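Local coordinates for protein glycoside hydrolase family 31 (Trueperella pyogenes, PDB 5I0F) that probably hydrolyses the cyclic alpha-glucan cycloalternan, forming a covalent glycosyl-enzyme intermediate on the way, as in other family 31 glycoside hydrolases, at residues 500-503 and 504-507; 446-449 and 450-454; 647-650 and 651-654; 280-283 and 284-288; 292-295 and 296-300. All blocks are in the same frame, centred on the assembly; numbering follows the deposited sequence.

Contact 1: 500-503 and 504-507; sequences YGDL and LRSA
The C-terminal turns of helix 485-506, one of the helices packed round the TIM barrel, bring Asp502 against Arg505 and Leu503 against Ser506 and Ala507. The backbone runs on in alpha-helical fashion. Leu504 N donates to Tyr500 O, Arg505 N to Gly501 O and Ser506 N to Asp502 O. The bond from Ala507 N to Leu503 O is weak, at 3.2 Å with an angle of 131°, and Ala507 is the first residue to leave helical geometry.

Leu503 O also takes a bond from Ser506 OG at 2.7 Å. The serine hydroxyl sits between its own backbone N and carbonyl carbon (chi1 75°), which turns OG back onto the preceding turn. Leu503 O thus takes one short bond, from the hydroxyl, and one weak bond, from Ala507 N.

On the outer side a salt bridge joins Asp502 OD1 to Arg505 NH1 at 2.9 Å. The arginine is extended from CG to NE, and Arg505 CG passes 3.4 Å from Gly501 O. Carboxylate and guanidinium are turned 60° against each other, so they do not pair as flat, coplanar groups. Arg505 NH1 comes to 3.2 Å from Gly501 C, over a residue without a side chain.

Leu504 lays CG and CD1 beside Tyr500 O. Tyr500 itself leads inward, where its OH bonds to Gln388 and its ring meets Phe464 edge-to-face. Leu503 and Leu504 also pack on Phe464 of barrel strand 463-466. Ser506 OG bonds to Arg453, and Leu504 and Ala507 touch Val456, so helix 453-457 lies against this helix end.

Contact 2: 446-449 and 450-454; sequences QWWT and EQRRY
Trp448 and Arg452 form the tight part of this helix end. The guanidinium lies flat over one face of the indole, with the planes 25° apart and the centres 4.0 Å apart. This is a stacked cation-pi pair. NH1 stands over the middle of the ring system, and Arg452 NH2 comes to 3.4 Å from Trp448 CZ2. The arginine chain bends at chi2 (92°), which folds it back over the preceding turn. There Arg452 NH1 also donates to Trp448 O at 3.0 Å, so face and carbonyl together hold the group. Arg452 NE goes to Gln388, and Trp448 NE1 to Tyr500.

The side of Trp447 and Gln451 is looser. Gln451 NE2 sits over one face of the Trp447 ring, toward its rim, 3.8 Å from Trp447 CH2. Water 1 lies over the same ring and links Gln451 NE2 to Trp447 O. The amide has other partners in Gln405 and Gly351. Water 2 joins Thr449 OG1, Glu450 OE1 and Arg453 NH2, beside the salt bridge from Arg453 NE to Glu450 OE1 at 2.8 Å. Thr449 OG1 is also bonded to Arg445 O.

Glu450 N still donates to Gln446 O. Arg452 N instead bonds to Thr449 O at 2.9 Å, from above the carbonyl plane. A type I beta turn from Glu450 to Arg453 then carries the chain from helix 442-450 into helix 453-457, a turn between two helices on the outside of the TIM barrel, ahead of strand 463-466.

Contact 3: 647-650 and 651-654; sequences GKPL and MRAM
The guanidinium of Arg652 has the side chain of Lys648 over one face and Pro649 O at its edge. Lys648 CD stands 3.6 Å from Arg652 NH1, toward the rim of the flat group, and Lys648 CB lies 3.8 Å from Arg652 NH2. At the edge the arginine grips the proline carbonyl side-on with two nitrogens. Arg652 NE lies 2.9 Å and Arg652 NH2 3.0 Å from Pro649 O, and the oxygen is only 3° out of the guanidinium plane in both bonds. One buried carbonyl is thus held by two donors, which fixes the rotation of the group. The bend at chi3 (-54°) turns the otherwise extended arginine back toward this oxygen.

The contact brings two positive ends close, with Lys648 NZ 4.1 Å from Arg652 NH1. Asp657 lies with them and makes a salt bridge to each, while Asp675 makes a second one to Arg652 NH1. These carboxylates probably offset the like charges.

Pro649 packs its ring across the arginine stem at about a right angle, Pro649 CB 4.1 Å from Arg652 CB. It also touches Leu277 of helix 273-284. Leu650 packs on helix 617-646 and Leu673, and Met651 on Met585, Pro586 and Tyr671.

Gly647, with positive phi, ends helix 617-646. The chain then enters strand 651-652 and pairs with strand 671-673. The arrangement is a loop whose carbonyl is held by an arginine, joining the long helix 617-646 to the antiparallel sheet of the family 31 C-terminal domain.

Contact 4: 280-283 and 284-288; sequences FLDV and AGRPA
Asp282 OD1 is gripped by two groups, Arg286 NH2 at 2.8 Å and water 3, also at 2.8 Å. The bond from NH2 is part of a salt bridge. It is fairly straight, at 162°, and stays near the guanidinium plane, but it meets OD1 from above the carboxylate plane. Water 3 in turn accepts from Arg286 NE, so direct and water-mediated links bridge the same two side chains. They lie side by side and point the same way, and the arginine is extended from CG to NE.

Leu281 crosses Arg286 at about a right angle. Leu281 CB lies over the centre of one guanidinium face, 4.0 Å from Arg286 CZ. A further bond joins Arg286 NH1 to Asn278.

On another side of the helix, Ala284 CB sits over one face of the Phe280 ring, toward its rim, in a CH-pi contact, 4.2 Å from the centroid. Gly285 N still donates to Leu281 O at 2.9 Å. Gly285 then leaves the helix with positive phi (122°), after which the Arg286 side chain runs back alongside the last turn.

This is the C-terminal end of helix 273-284. Phe280 stacks on Phe215 and meets His229 edge-to-face. Val283 packs on strand 263-271, and Pro287 leads on toward Leu556 and the barrel.

Contact 5: 292-295 and 296-300; sequences EWIF and GLWAS
Residues 292-295 make a short 3-10 segment, and from Gly296 the chain straightens into strand 297-300. Phe295 N donates to Glu292 O within the turn. Gly296 N makes a weak bond to Trp293 O at 3.5 Å, the last of the helical kind. Gly296 is extended and sends the strand off.

The main side-chain bond comes back from the strand. Trp298 NE1 donates to Ile294 O at 2.9 Å, with an angle of 157°. The oxygen lies close to the plane of the indole, at its edge, while the donor is tilted 34° from the carbonyl plane. With CG beside its own backbone N (chi1 -70°), the indole reaches back to the turn. Water 4 donates to the same Ile294 O at 2.8 Å and also to Gly296 O at 2.8 Å. The carbonyl is thus held by a ring N-H and a water.

Apolar contact between these two residues is light, with Ile294 CB 4.4 Å from Trp298 CZ2. Within the turn, Ile294 is sandwiched by its neighbours. Its CG2 lies over the rim of the Trp293 ring, and its CG1 over the centre of the Phe295 ring.

Phe295 packs outward on helix 617-646, and Glu292 makes a salt bridge to Arg633 of that helix. Strand 297-300 bonds to strands 326-329 and 587-590 on its two sides. Trp298 also meets Phe514 of strand 513-515 across the barrel. This is the entry to the first strand of the family 31 TIM barrel, where first and eighth strands close the ring.

Overall arrangement
Along the chain the order is contact 4, contact 5, contact 2, contact 1, contact 3. Contacts 1 and 2 are centred 10 Å apart and touch through side chains of helix 485-506 and of the 442-457 region. They tie together helices on the outside of the barrel. Contacts 3 and 4 also touch, where Gly647 packs on Leu281 and Arg286, with centres 14 Å apart. Contact 4, the end of helix 273-284, leads along the chain into contact 5, which opens the first barrel strand. Contacts 2 and 3 are far apart, about 35 Å between centres. Contacts 1, 2 and 5 thus belong to the family 31 TIM barrel, and contact 3 to the C-terminal domain.

Contact 1: 500-503 and 504-507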
loop_
_atom_site.group_PDB
_atom_site.type_symbol
_atom_site.label_atom_id
_atom_site.label_comp_id
_atom_site.label_asym_id
_atom_site.label_seq_id
_atom_site.Cartn_x
_atom_site.Cartn_y
_atom_site.Cartn_z
ATOM N N TYR A 500 16.615 1.470 -0.207
ATOM C CA TYR A 500 16.884 2.841 -0.646
ATOM C C TYR A 500 17.248 3.766 0.530
ATOM O O TYR A 500 18.106 4.655 0.383
ATOM C CB TYR A 500 15.725 3.392 -1.463
ATOM C CG TYR A 500 15.663 2.863 -2.878
ATOM C CD1 TYR A 500 15.035 1.639 -3.182
ATOM C CD2 TYR A 500 16.223 3.581 -3.921
ATOM C CE1 TYR A 500 14.965 1.176 -4.493
ATOM C CE2 TYR A 500 16.144 3.135 -5.233
ATOM C CZ TYR A 500 15.523 1.934 -5.517
ATOM O OH TYR A 500 15.431 1.544 -6.840
ATOM N N GLY A 501 16.627 3.546 1.692
ATOM C CA GLY A 501 17.043 4.233 2.921
ATOM C C GLY A 501 18.521 4.013 3.222
ATOM O O GLY A 501 19.249 4.962 3.512
ATOM N N ASP A 502 18.976 2.760 3.103
ATOM C CA ASP A 502 20.390 2.419 3.317
ATOM C C ASP A 502 21.323 3.077 2.284
ATOM O O ASP A 502 22.435 3.498 2.639
ATOM C CB ASP A 502 20.593 0.896 3.328
ATOM C CG ASP A 502 20.014 0.235 4.564
ATOM O OD1 ASP A 502 19.664 0.951 5.528
ATOM O OD2 ASP A 502 19.886 -1.016 4.582
ATOM N N LEU A 503 20.900 3.149 1.013
ATOM C CA LEU A 503 21.673 3.879 -0.004
ATOM C C LEU A 503 21.897 5.322 0.419
ATOM O O LEU A 503 23.022 5.804 0.430
ATOM C CB LEU A 503 20.997 3.812 -1.386
ATOM C CG LEU A 503 21.636 4.667 -2.482
ATOM C CD1 LEU A 503 23.079 4.220 -2.713
ATOM C CD2 LEU A 503 20.804 4.641 -3.758
ATOM N N LEU A 504 20.812 5.987 0.810
ATOM C CA LEU A 504 20.883 7.381 1.222
ATOM C C LEU A 504 21.776 7.606 2.449
ATOM O O LEU A 504 22.645 8.475 2.434
ATOM C CB LEU A 504 19.487 7.907 1.477
ATOM C CG LEU A 504 18.647 8.085 0.188
ATOM C CD1 LEU A 504 17.171 8.103 0.524
ATOM C CD2 LEU A 504 19.028 9.344 -0.566
ATOM N N ARG A 505 21.569 6.798 3.481
ATOM C CA ARG A 505 22.420 6.811 4.668
ATOM C C ARG A 505 23.884 6.631 4.312
ATOM O O ARG A 505 24.715 7.339 4.869
ATOM C CB ARG A 505 22.026 5.715 5.670
ATOM C CG ARG A 505 20.714 5.926 6.399
ATOM C CD ARG A 505 20.437 4.720 7.283
ATOM N NE ARG A 505 19.089 4.765 7.830
ATOM C CZ ARG A 505 18.019 4.102 7.371
ATOM N NH1 ARG A 505 18.070 3.260 6.327
ATOM N NH2 ARG A 505 16.851 4.274 8.000
ATOM N N SER A 506 24.194 5.697 3.400
ATOM C CA SER A 506 25.596 5.433 3.000
ATOM C C SER A 506 26.241 6.597 2.270
ATOM O O SER A 506 27.466 6.707 2.246
ATOM C CB SER A 506 25.732 4.143 2.145
ATOM O OG SER A 506 25.272 4.334 0.817
ATOM N N ALA A 507 25.413 7.454 1.666
ATOM C CA ALA A 507 25.860 8.616 0.950
ATOM C C ALA A 507 25.771 9.907 1.767
ATOM O O ALA A 507 25.813 10.993 1.182
ATOM C CB ALA A 507 25.031 8.757 -0.330
#

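Contact 2: 446-449 and 450-454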
loop_
_atom_site.group_PDB
_atom_site.type_symbol
_atom_site.label_atom_id
_atom_site.label_comp_id
_atom_site.label_asym_id
_atom_site.label_seq_id
_atom_site.Cartn_x
_atom_site.Cartn_y
_atom_site.Cartn_z
ATOM N N GLN A 446 22.118 -4.157 -2.036
ATOM C CA GLN A 446 23.284 -3.416 -2.512
ATOM C C GLN A 446 23.447 -3.464 -4.029
ATOM O O GLN A 446 23.750 -2.419 -4.630
ATOM C CB GLN A 446 24.564 -3.802 -1.770
ATOM C CG GLN A 446 24.522 -3.131 -0.398
ATOM C CD GLN A 446 25.731 -3.334 0.467
ATOM O OE1 GLN A 446 26.744 -3.879 0.036
ATOM N NE2 GLN A 446 25.635 -2.873 1.713
ATOM N N TRP A 447 23.209 -4.629 -4.631
ATOM C CA TRP A 447 23.322 -4.774 -6.077
ATOM C C TRP A 447 22.346 -3.836 -6.788
ATOM O O TRP A 447 22.716 -3.125 -7.710
ATOM C CB TRP A 447 23.101 -6.235 -6.531
ATOM C CG TRP A 447 23.577 -6.439 -7.920
ATOM C CD1 TRP A 447 24.785 -6.945 -8.306
ATOM C CD2 TRP A 447 22.880 -6.099 -9.120
ATOM N NE1 TRP A 447 24.879 -6.953 -9.680
ATOM C CE2 TRP A 447 23.730 -6.429 -10.202
ATOM C CE3 TRP A 447 21.621 -5.547 -9.387
ATOM C CZ2 TRP A 447 23.361 -6.236 -11.519
ATOM C CZ3 TRP A 447 21.260 -5.335 -10.700
ATOM C CH2 TRP A 447 22.134 -5.674 -11.756
ATOM N N TRP A 448 21.091 -3.864 -6.369
ATOM C CA TRP A 448 20.064 -3.041 -6.975
ATOM C C TRP A 448 20.339 -1.546 -6.790
ATOM O O TRP A 448 20.267 -0.776 -7.756
ATOM C CB TRP A 448 18.705 -3.393 -6.352
ATOM C CG TRP A 448 17.554 -2.678 -6.990
ATOM C CD1 TRP A 448 16.822 -1.654 -6.455
ATOM C CD2 TRP A 448 17.003 -2.926 -8.286
ATOM N NE1 TRP A 448 15.845 -1.264 -7.330
ATOM C CE2 TRP A 448 15.925 -2.035 -8.457
ATOM C CE3 TRP A 448 17.303 -3.824 -9.310
ATOM C CZ2 TRP A 448 15.156 -2.007 -9.609
ATOM C CZ3 TRP A 448 16.547 -3.789 -10.476
ATOM C CH2 TRP A 448 15.462 -2.896 -10.600
ATOM N N THR A 449 20.675 -1.136 -5.569
ATOM C CA THR A 449 20.857 0.287 -5.285
ATOM C C THR A 449 22.196 0.850 -5.807
ATOM O O THR A 449 22.300 2.038 -6.055
ATOM C CB THR A 449 20.718 0.593 -3.783
ATOM O OG1 THR A 449 21.622 -0.230 -3.043
ATOM C CG2 THR A 449 19.280 0.340 -3.326
ATOM N N GLU A 450 23.207 0.011 -5.981
ATOM C CA GLU A 450 24.484 0.469 -6.513
ATOM C C GLU A 450 24.305 1.046 -7.923
ATOM O O GLU A 450 24.964 2.011 -8.287
ATOM C CB GLU A 450 25.501 -0.675 -6.524
ATOM C CG GLU A 450 26.923 -0.249 -6.807
ATOM C CD GLU A 450 27.512 0.730 -5.791
ATOM O OE1 GLU A 450 27.085 0.782 -4.622
ATOM O OE2 GLU A 450 28.446 1.467 -6.190
ATOM N N GLN A 451 23.380 0.477 -8.690
ATOM C CA GLN A 451 23.008 1.023 -10.006
ATOM C C GLN A 451 22.543 2.507 -9.931
ATOM O O GLN A 451 22.678 3.251 -10.909
ATOM C CB GLN A 451 21.903 0.167 -10.636
ATOM C CG GLN A 451 22.233 -1.318 -10.875
ATOM C CD GLN A 451 22.965 -1.578 -12.189
ATOM O OE1 GLN A 451 22.557 -1.070 -13.242
ATOM N NE2 GLN A 451 24.032 -2.392 -12.142
ATOM N N ARG A 452 21.977 2.910 -8.793
ATOM C CA ARG A 452 21.460 4.276 -8.558
ATOM C C ARG A 452 22.349 5.178 -7.734
ATOM O O ARG A 452 21.974 6.338 -7.498
ATOM C CB ARG A 452 20.111 4.216 -7.798
ATOM C CG ARG A 452 18.962 3.740 -8.625
ATOM C CD ARG A 452 18.736 2.240 -8.534
ATOM N NE ARG A 452 17.691 1.944 -9.489
ATOM C CZ ARG A 452 17.545 0.830 -10.186
ATOM N NH1 ARG A 452 18.364 -0.220 -10.042
ATOM N NH2 ARG A 452 16.544 0.770 -11.044
ATOM N N ARG A 453 23.487 4.669 -7.259
ATOM C CA ARG A 453 24.303 5.398 -6.293
ATOM C C ARG A 453 24.760 6.743 -6.840
ATOM O O ARG A 453 24.750 7.744 -6.116
ATOM C CB ARG A 453 25.515 4.554 -5.841
ATOM C CG ARG A 453 26.469 5.271 -4.875
ATOM C CD ARG A 453 27.564 4.338 -4.365
ATOM N NE ARG A 453 26.993 3.338 -3.477
ATOM C CZ ARG A 453 26.641 3.541 -2.213
ATOM N NH1 ARG A 453 26.796 4.727 -1.630
ATOM N NH2 ARG A 453 26.099 2.545 -1.523
ATOM N N TYR A 454 25.131 6.776 -8.116
ATOM C CA TYR A 454 25.600 8.046 -8.746
ATOM C C TYR A 454 24.555 9.175 -8.703
ATOM O O TYR A 454 24.927 10.349 -8.657
ATOM C CB TYR A 454 26.086 7.838 -10.177
ATOM C CG TYR A 454 24.994 7.908 -11.213
ATOM C CD1 TYR A 454 24.228 6.786 -11.537
ATOM C CD2 TYR A 454 24.713 9.102 -11.871
ATOM C CE1 TYR A 454 23.234 6.862 -12.489
ATOM C CE2 TYR A 454 23.710 9.183 -12.810
ATOM C CZ TYR A 454 22.971 8.061 -13.110
ATOM O OH TYR A 454 21.984 8.163 -14.057
HETATM O O HOH W 1 24.960 -3.225 -9.314
HETATM O O HOH W 2 24.566 0.309 -2.768
#

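Contact 3: 647-650 and 651-654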
loop_
_atom_site.group_PDB
_atom_site.type_symbol
_atom_site.label_atom_id
_atom_site.label_comp_id
_atom_site.label_asym_id
_atom_site.label_seq_id
_atom_site.Cartn_x
_atom_site.Cartn_y
_atom_site.Cartn_z
ATOM N N GLY A 647 6.059 7.659 21.434
ATOM C CA GLY A 647 5.447 6.584 20.654
ATOM C C GLY A 647 4.063 6.924 20.095
ATOM O O GLY A 647 3.482 6.125 19.365
ATOM N N LYS A 648 3.537 8.106 20.417
ATOM C CA LYS A 648 2.269 8.547 19.862
ATOM C C LYS A 648 2.349 8.940 18.358
ATOM O O LYS A 648 3.410 9.331 17.851
ATOM C CB LYS A 648 1.738 9.725 20.655
ATOM C CG LYS A 648 1.363 9.374 22.080
ATOM C CD LYS A 648 0.632 10.543 22.706
ATOM C CE LYS A 648 0.424 10.354 24.181
ATOM N NZ LYS A 648 -0.204 11.582 24.711
ATOM N N PRO A 649 1.228 8.834 17.641
ATOM C CA PRO A 649 1.153 9.370 16.286
ATOM C C PRO A 649 1.221 10.899 16.261
ATOM O O PRO A 649 0.958 11.538 17.270
ATOM C CB PRO A 649 -0.227 8.923 15.797
ATOM C CG PRO A 649 -0.712 7.912 16.770
ATOM C CD PRO A 649 -0.015 8.162 18.053
ATOM N N LEU A 650 1.552 11.464 15.111
ATOM C CA LEU A 650 1.446 12.911 14.894
ATOM C C LEU A 650 0.024 13.198 14.433
ATOM O O LEU A 650 -0.654 14.012 15.018
ATOM C CB LEU A 650 2.467 13.402 13.874
ATOM C CG LEU A 650 2.479 14.892 13.553
ATOM C CD1 LEU A 650 2.899 15.700 14.772
ATOM C CD2 LEU A 650 3.431 15.159 12.399
ATOM N N MET A 651 -0.427 12.495 13.398
ATOM C CA MET A 651 -1.834 12.513 12.983
ATOM C C MET A 651 -2.558 11.465 13.800
ATOM O O MET A 651 -2.439 10.268 13.544
ATOM C CB MET A 651 -1.953 12.239 11.481
ATOM C CG MET A 651 -3.363 12.310 10.938
ATOM S SD MET A 651 -3.325 12.315 9.131
ATOM C CE MET A 651 -5.062 12.572 8.755
ATOM N N ARG A 652 -3.292 11.933 14.815
ATOM C CA ARG A 652 -3.502 11.143 16.033
ATOM C C ARG A 652 -4.982 10.968 16.316
ATOM O O ARG A 652 -5.684 11.939 16.585
ATOM C CB ARG A 652 -2.799 11.828 17.223
ATOM C CG ARG A 652 -2.927 11.132 18.577
ATOM C CD ARG A 652 -2.298 11.972 19.693
ATOM N NE ARG A 652 -0.906 12.306 19.357
ATOM C CZ ARG A 652 -0.115 13.097 20.078
ATOM N NH1 ARG A 652 -0.546 13.635 21.210
ATOM N NH2 ARG A 652 1.125 13.327 19.668
ATOM N N ALA A 653 -5.459 9.731 16.282
ATOM C CA ALA A 653 -6.832 9.458 16.689
ATOM C C ALA A 653 -7.100 10.000 18.099
ATOM O O ALA A 653 -6.206 10.076 18.948
ATOM C CB ALA A 653 -7.116 7.988 16.634
ATOM N N MET A 654 -8.346 10.359 18.344
ATOM C CA MET A 654 -8.739 11.003 19.604
ATOM C C MET A 654 -8.534 10.118 20.829
ATOM O O MET A 654 -8.312 10.614 21.935
ATOM C CB MET A 654 -10.198 11.402 19.536
ATOM C CG MET A 654 -10.530 12.300 18.369
ATOM S SD MET A 654 -10.154 14.005 18.751
ATOM C CE MET A 654 -11.667 14.329 19.646
#

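Contact 4: 280-283 and 284-288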
loop_
_atom_site.group_PDB
_atom_site.type_symbol
_atom_site.label_atom_id
_atom_site.label_comp_id
_atom_site.label_asym_id
_atom_site.label_seq_id
_atom_site.Cartn_x
_atom_site.Cartn_y
_atom_site.Cartn_z
ATOM N N PHE A 280 3.934 -2.537 20.481
ATOM C CA PHE A 280 4.035 -2.916 19.071
ATOM C C PHE A 280 5.277 -2.325 18.390
ATOM O O PHE A 280 6.047 -3.051 17.732
ATOM C CB PHE A 280 2.748 -2.545 18.342
ATOM C CG PHE A 280 2.732 -2.959 16.879
ATOM C CD1 PHE A 280 3.068 -4.258 16.491
ATOM C CD2 PHE A 280 2.378 -2.043 15.893
ATOM C CE1 PHE A 280 3.064 -4.628 15.146
ATOM C CE2 PHE A 280 2.351 -2.414 14.548
ATOM C CZ PHE A 280 2.697 -3.712 14.177
ATOM N N LEU A 281 5.533 -1.046 18.625
ATOM C CA LEU A 281 6.727 -0.398 18.068
ATOM C C LEU A 281 8.058 -1.020 18.528
ATOM O O LEU A 281 9.017 -1.093 17.733
ATOM C CB LEU A 281 6.724 1.107 18.382
ATOM C CG LEU A 281 5.585 1.895 17.737
ATOM C CD1 LEU A 281 5.772 3.379 18.035
ATOM C CD2 LEU A 281 5.488 1.660 16.246
ATOM N N ASP A 282 8.121 -1.463 19.784
ATOM C CA ASP A 282 9.271 -2.198 20.273
ATOM C C ASP A 282 9.562 -3.466 19.448
ATOM O O ASP A 282 10.719 -3.819 19.282
ATOM C CB ASP A 282 9.120 -2.580 21.755
ATOM C CG ASP A 282 9.325 -1.404 22.695
ATOM O OD1 ASP A 282 9.981 -0.408 22.301
ATOM O OD2 ASP A 282 8.835 -1.496 23.840
ATOM N N VAL A 283 8.522 -4.116 18.938
ATOM C CA VAL A 283 8.660 -5.313 18.116
ATOM C C VAL A 283 8.855 -4.974 16.623
ATOM O O VAL A 283 9.723 -5.553 15.945
ATOM C CB VAL A 283 7.432 -6.225 18.341
ATOM C CG1 VAL A 283 7.353 -7.351 17.322
ATOM C CG2 VAL A 283 7.475 -6.794 19.751
ATOM N N ALA A 284 8.069 -4.026 16.125
ATOM C CA ALA A 284 8.043 -3.692 14.699
ATOM C C ALA A 284 9.204 -2.830 14.228
ATOM O O ALA A 284 9.714 -3.066 13.155
ATOM C CB ALA A 284 6.732 -3.032 14.330
ATOM N N GLY A 285 9.610 -1.852 15.030
ATOM C CA GLY A 285 10.594 -0.836 14.652
ATOM C C GLY A 285 9.925 0.513 14.817
ATOM O O GLY A 285 8.712 0.601 14.773
ATOM N N ARG A 286 10.713 1.545 15.058
ATOM C CA ARG A 286 10.199 2.881 15.360
ATOM C C ARG A 286 10.520 3.862 14.236
ATOM O O ARG A 286 11.516 3.690 13.574
ATOM C CB ARG A 286 10.819 3.394 16.654
ATOM C CG ARG A 286 10.231 2.745 17.892
ATOM C CD ARG A 286 10.948 3.167 19.154
ATOM N NE ARG A 286 10.348 2.491 20.301
ATOM C CZ ARG A 286 9.248 2.878 20.946
ATOM N NH1 ARG A 286 8.585 3.991 20.606
ATOM N NH2 ARG A 286 8.818 2.153 21.976
ATOM N N PRO A 287 9.696 4.914 14.056
ATOM C CA PRO A 287 10.054 5.953 13.067
ATOM C C PRO A 287 11.432 6.571 13.313
ATOM O O PRO A 287 11.857 6.712 14.464
ATOM C CB PRO A 287 8.949 7.013 13.197
ATOM C CG PRO A 287 8.068 6.587 14.316
ATOM C CD PRO A 287 8.444 5.213 14.769
ATOM N N ALA A 288 12.097 6.876 12.202
ATOM C CA ALA A 288 13.418 7.505 12.155
ATOM C C ALA A 288 13.316 9.021 12.354
ATOM O O ALA A 288 12.264 9.600 12.072
ATOM C CB ALA A 288 14.020 7.219 10.769
HETATM O O HOH W 3 12.271 0.160 20.712
#

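Contact 5: 292-295 and 296-300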
loop_
_atom_site.group_PDB
_atom_site.type_symbol
_atom_site.label_atom_id
_atom_site.label_comp_id
_atom_site.label_asym_id
_atom_site.label_seq_id
_atom_site.Cartn_x
_atom_site.Cartn_y
_atom_site.Cartn_z
ATOM N N GLU A 292 13.913 18.794 8.725
ATOM C CA GLU A 292 12.753 19.719 8.776
ATOM C C GLU A 292 12.120 20.019 7.414
ATOM O O GLU A 292 10.925 20.322 7.335
ATOM C CB GLU A 292 13.089 21.036 9.492
ATOM C CG GLU A 292 14.235 21.874 8.909
ATOM C CD GLU A 292 13.883 22.650 7.637
ATOM O OE1 GLU A 292 12.750 23.207 7.577
ATOM O OE2 GLU A 292 14.746 22.737 6.702
ATOM N N TRP A 293 12.909 19.934 6.343
ATOM C CA TRP A 293 12.387 20.251 5.000
ATOM C C TRP A 293 11.285 19.309 4.510
ATOM O O TRP A 293 10.565 19.681 3.579
ATOM C CB TRP A 293 13.499 20.380 3.939
ATOM C CG TRP A 293 14.481 19.198 3.789
ATOM C CD1 TRP A 293 15.739 19.118 4.329
ATOM C CD2 TRP A 293 14.300 17.999 3.024
ATOM N NE1 TRP A 293 16.341 17.941 3.953
ATOM C CE2 TRP A 293 15.478 17.226 3.171
ATOM C CE3 TRP A 293 13.263 17.498 2.227
ATOM C CZ2 TRP A 293 15.650 15.996 2.542
ATOM C CZ3 TRP A 293 13.442 16.255 1.596
ATOM C CH2 TRP A 293 14.625 15.521 1.769
ATOM N N ILE A 294 11.112 18.132 5.124
ATOM C CA ILE A 294 9.974 17.280 4.757
ATOM C C ILE A 294 8.610 17.918 5.061
ATOM O O ILE A 294 7.607 17.503 4.491
ATOM C CB ILE A 294 10.034 15.841 5.322
ATOM C CG1 ILE A 294 9.897 15.802 6.840
ATOM C CG2 ILE A 294 11.308 15.130 4.852
ATOM C CD1 ILE A 294 9.408 14.488 7.386
ATOM N N PHE A 295 8.584 18.953 5.910
ATOM C CA PHE A 295 7.339 19.563 6.355
ATOM C C PHE A 295 6.843 20.745 5.546
ATOM O O PHE A 295 5.767 21.285 5.850
ATOM C CB PHE A 295 7.452 19.942 7.830
ATOM C CG PHE A 295 7.577 18.757 8.733
ATOM C CD1 PHE A 295 6.565 17.816 8.796
ATOM C CD2 PHE A 295 8.676 18.599 9.538
ATOM C CE1 PHE A 295 6.673 16.718 9.636
ATOM C CE2 PHE A 295 8.793 17.500 10.389
ATOM C CZ PHE A 295 7.797 16.560 10.425
ATOM N N GLY A 296 7.595 21.164 4.524
ATOM C CA GLY A 296 7.085 22.182 3.591
ATOM C C GLY A 296 6.178 21.561 2.527
ATOM O O GLY A 296 5.930 20.364 2.532
ATOM N N LEU A 297 5.670 22.361 1.603
ATOM C CA LEU A 297 4.833 21.812 0.527
ATOM C C LEU A 297 5.672 20.982 -0.457
ATOM O O LEU A 297 6.763 21.412 -0.900
ATOM C CB LEU A 297 4.105 22.938 -0.206
ATOM C CG LEU A 297 3.204 22.545 -1.378
ATOM C CD1 LEU A 297 2.115 21.602 -0.919
ATOM C CD2 LEU A 297 2.599 23.798 -1.988
ATOM N N TRP A 298 5.166 19.798 -0.780
ATOM C CA TRP A 298 5.745 18.943 -1.809
ATOM C C TRP A 298 4.994 19.182 -3.128
ATOM O O TRP A 298 3.762 19.056 -3.163
ATOM C CB TRP A 298 5.602 17.467 -1.457
ATOM C CG TRP A 298 6.442 16.978 -0.321
ATOM C CD1 TRP A 298 6.646 17.583 0.888
ATOM C CD2 TRP A 298 7.183 15.763 -0.295
ATOM N NE1 TRP A 298 7.477 16.818 1.671
ATOM C CE2 TRP A 298 7.822 15.689 0.964
ATOM C CE3 TRP A 298 7.361 14.726 -1.212
ATOM C CZ2 TRP A 298 8.650 14.621 1.325
ATOM C CZ3 TRP A 298 8.180 13.643 -0.855
ATOM C CH2 TRP A 298 8.806 13.597 0.407
ATOM N N ALA A 299 5.735 19.496 -4.185
ATOM C CA ALA A 299 5.172 19.670 -5.541
ATOM C C ALA A 299 5.471 18.437 -6.394
ATOM O O ALA A 299 6.596 17.958 -6.401
ATOM C CB ALA A 299 5.802 20.871 -6.170
ATOM N N SER A 300 4.482 17.946 -7.133
ATOM C CA SER A 300 4.656 16.756 -7.980
ATOM C C SER A 300 3.669 16.807 -9.156
ATOM O O SER A 300 2.589 17.407 -9.065
ATOM C CB SER A 300 4.435 15.504 -7.144
ATOM O OG SER A 300 4.571 14.304 -7.902
HETATM O O HOH W 4 5.016 18.400 4.233
#